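Local coordinates for alpha-fucosidase (PDB 2EAE), which probably removes alpha-1,2-linked L-fucose from glycans and is represented here by its catalytic domain, at residues 480-485 and 505-510. The protein carries 1 engineered substitution. Numbering follows the deposited sequence.
Sequences YMAHTE and AAVPWI. With GAL (beta-D-galactopyranose), chain B.
Ala482 and His483, in the irregular chain 480-485, pass over the first turn of helix 506-521, with the CA of His483 5.6 Å from the CA of Ala506. Both segments belong to the family 95 glycoside hydrolase domain, whose fold is an (alpha/alpha)6 barrel, and the contact sets a sugar-binding loop against the start of helix 506-521, probably one of the barrel helices. Val507 divides its two methyls between neighbours in the loop. With CG1 anti to the backbone N (chi1 178°), that methyl reaches the Tyr480 ring, while Val507 CG2 packs against Ala482, 3.6 Å from its CB and close to its backbone N. One residue earlier, the CB of Ala506 lies 3.6 Å from His483 O, a van der Waals contact with the loop backbone. Beyond these van der Waals contacts, the loop is fixed by polar bonds to other parts of the chain: His483 ND1 bonds to Thr492 O and Thr484 OG1 to Trp500 O. The loop then leaves the helix and carries Glu485 into the glycan pocket. There the side chain, extended beyond CG, brings Glu485 OE2 to 2.7 Å from galactose O4, which donates the hydrogen bond, although the placement of OE2 is less certain; OE1 is bonded to Gln132 NE2. An alanine here would remove the carboxylate and would probably leave galactose O4 and the Gln132 amide without this acceptor. At the start of the 480-485 segment, Tyr480 OH is hydrogen-bonded to Leu533 O of helix 524-545, and the Tyr480 ring meets Val507 obliquely, CE1 lying a tight 3.4 Å from Val507 CG1.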
loop_
_atom_site.group_PDB
_atom_site.type_symbol
_atom_site.label_atom_id
_atom_site.label_comp_id
_atom_site.label_asym_id
_atom_site.label_seq_id
_atom_site.Cartn_x
_atom_site.Cartn_y
_atom_site.Cartn_z
ATOM N N TYR A 480 12.712 -18.522 -0.484
ATOM C CA TYR A 480 11.254 -18.545 -0.625
ATOM C C TYR A 480 10.909 -17.714 -1.858
ATOM O O TYR A 480 11.512 -16.665 -2.113
ATOM C CB TYR A 480 10.521 -18.043 0.661
ATOM C CG TYR A 480 11.065 -16.704 1.148
ATOM C CD1 TYR A 480 10.362 -15.535 0.939
ATOM C CD2 TYR A 480 12.275 -16.624 1.828
ATOM C CE1 TYR A 480 10.891 -14.276 1.335
ATOM C CE2 TYR A 480 12.798 -15.385 2.260
ATOM C CZ TYR A 480 12.088 -14.210 2.002
ATOM O OH TYR A 480 12.598 -12.972 2.380
ATOM N N MET A 481 9.994 -18.231 -2.671
ATOM C CA MET A 481 9.683 -17.631 -3.971
ATOM C C MET A 481 8.197 -17.341 -3.957
ATOM O O MET A 481 7.387 -18.175 -3.489
ATOM C CB MET A 481 10.029 -18.623 -5.100
ATOM C CG MET A 481 9.845 -18.092 -6.527
ATOM S SD MET A 481 9.949 -19.466 -7.716
ATOM C CE MET A 481 11.089 -18.676 -8.861
ATOM N N ALA A 482 7.816 -16.146 -4.393
ATOM C CA ALA A 482 6.392 -15.817 -4.605
ATOM C C ALA A 482 6.277 -14.894 -5.809
ATOM O O ALA A 482 7.279 -14.309 -6.277
ATOM C CB ALA A 482 5.750 -15.166 -3.369
ATOM N N HIS A 483 5.074 -14.773 -6.335
ATOM C CA HIS A 483 4.920 -14.050 -7.596
ATOM C C HIS A 483 3.904 -12.926 -7.486
ATOM O O HIS A 483 3.738 -12.334 -6.392
ATOM C CB HIS A 483 4.607 -15.058 -8.736
ATOM C CG HIS A 483 5.734 -16.020 -9.000
ATOM N ND1 HIS A 483 5.925 -17.164 -8.254
ATOM C CD2 HIS A 483 6.763 -15.970 -9.886
ATOM C CE1 HIS A 483 7.010 -17.794 -8.686
ATOM N NE2 HIS A 483 7.548 -17.076 -9.657
ATOM N N THR A 484 3.217 -12.610 -8.595
ATOM C CA THR A 484 2.297 -11.446 -8.608
ATOM C C THR A 484 1.056 -11.597 -7.711
ATOM O O THR A 484 0.796 -10.786 -6.809
ATOM C CB THR A 484 1.818 -11.181 -10.043
ATOM O OG1 THR A 484 2.947 -10.865 -10.868
ATOM C CG2 THR A 484 0.854 -10.035 -10.083
ATOM N N GLU A 485 0.253 -12.604 -8.004
ATOM C CA GLU A 485 -1.033 -12.726 -7.341
ATOM C C GLU A 485 -0.883 -13.525 -6.052
ATOM O O GLU A 485 -0.468 -14.694 -6.067
ATOM C CB GLU A 485 -2.050 -13.410 -8.251
ATOM C CG GLU A 485 -2.380 -12.649 -9.550
ATOM C CD GLU A 485 -3.632 -13.239 -10.201
ATOM O OE1 GLU A 485 -3.810 -14.464 -10.067
ATOM O OE2 GLU A 485 -4.435 -12.482 -10.798
ATOM N N ALA A 505 10.773 -11.624 -8.790
ATOM C CA ALA A 505 11.341 -10.394 -8.201
ATOM C C ALA A 505 10.305 -9.609 -7.380
ATOM O O ALA A 505 10.662 -8.630 -6.719
ATOM C CB ALA A 505 11.969 -9.529 -9.268
ATOM N N ALA A 506 9.050 -10.090 -7.354
ATOM C CA ALA A 506 7.997 -9.537 -6.479
ATOM C C ALA A 506 8.484 -9.540 -5.008
ATOM O O ALA A 506 8.298 -8.589 -4.280
ATOM C CB ALA A 506 6.705 -10.333 -6.620
ATOM N N VAL A 507 9.133 -10.607 -4.621
ATOM C CA VAL A 507 9.694 -10.763 -3.252
ATOM C C VAL A 507 10.822 -9.774 -2.929
ATOM O O VAL A 507 10.652 -9.017 -1.960
ATOM C CB VAL A 507 10.006 -12.247 -2.912
ATOM C CG1 VAL A 507 10.640 -12.393 -1.465
ATOM C CG2 VAL A 507 8.685 -13.087 -2.997
ATOM N N PRO A 508 11.932 -9.750 -3.722
ATOM C CA PRO A 508 12.902 -8.646 -3.628
ATOM C C PRO A 508 12.206 -7.288 -3.510
ATOM O O PRO A 508 12.559 -6.506 -2.653
ATOM C CB PRO A 508 13.695 -8.780 -4.945
ATOM C CG PRO A 508 13.778 -10.245 -5.141
ATOM C CD PRO A 508 12.410 -10.781 -4.665
ATOM N N TRP A 509 11.222 -6.992 -4.377
ATOM C CA TRP A 509 10.552 -5.702 -4.316
ATOM C C TRP A 509 9.864 -5.417 -2.973
ATOM O O TRP A 509 10.079 -4.355 -2.343
ATOM C CB TRP A 509 9.540 -5.576 -5.472
ATOM C CG TRP A 509 9.101 -4.162 -5.761
ATOM C CD1 TRP A 509 9.367 -3.003 -5.042
ATOM C CD2 TRP A 509 8.286 -3.760 -6.867
ATOM N NE1 TRP A 509 8.730 -1.922 -5.632
ATOM C CE2 TRP A 509 8.081 -2.356 -6.757
ATOM C CE3 TRP A 509 7.715 -4.446 -7.943
ATOM C CZ2 TRP A 509 7.342 -1.633 -7.691
ATOM C CZ3 TRP A 509 6.946 -3.713 -8.875
ATOM C CH2 TRP A 509 6.792 -2.321 -8.747
ATOM N N ILE A 510 8.994 -6.325 -2.560
ATOM C CA ILE A 510 8.266 -6.128 -1.282
ATOM C C ILE A 510 9.230 -6.039 -0.070
ATOM O O ILE A 510 8.936 -5.348 0.921
ATOM C CB ILE A 510 7.153 -7.164 -1.071
ATOM C CG1 ILE A 510 6.054 -6.604 -0.125
ATOM C CG2 ILE A 510 7.715 -8.506 -0.580
ATOM C CD1 ILE A 510 5.202 -5.379 -0.687
HETATM C C1 GAL B . -4.675 -8.689 -15.312
HETATM C C2 GAL B . -3.630 -8.187 -14.302
HETATM C C3 GAL B . -2.645 -9.307 -13.934
HETATM C C4 GAL B . -3.447 -10.532 -13.457
HETATM C C5 GAL B . -4.451 -10.945 -14.542
HETATM C C6 GAL B . -5.337 -12.059 -14.026
HETATM O O2 GAL B . -2.975 -7.024 -14.752
HETATM O O3 GAL B . -1.834 -8.826 -12.891
HETATM O O4 GAL B . -4.141 -10.200 -12.277
HETATM O O5 GAL B . -5.298 -9.846 -14.818
HETATM O O6 GAL B . -6.066 -12.588 -15.125
#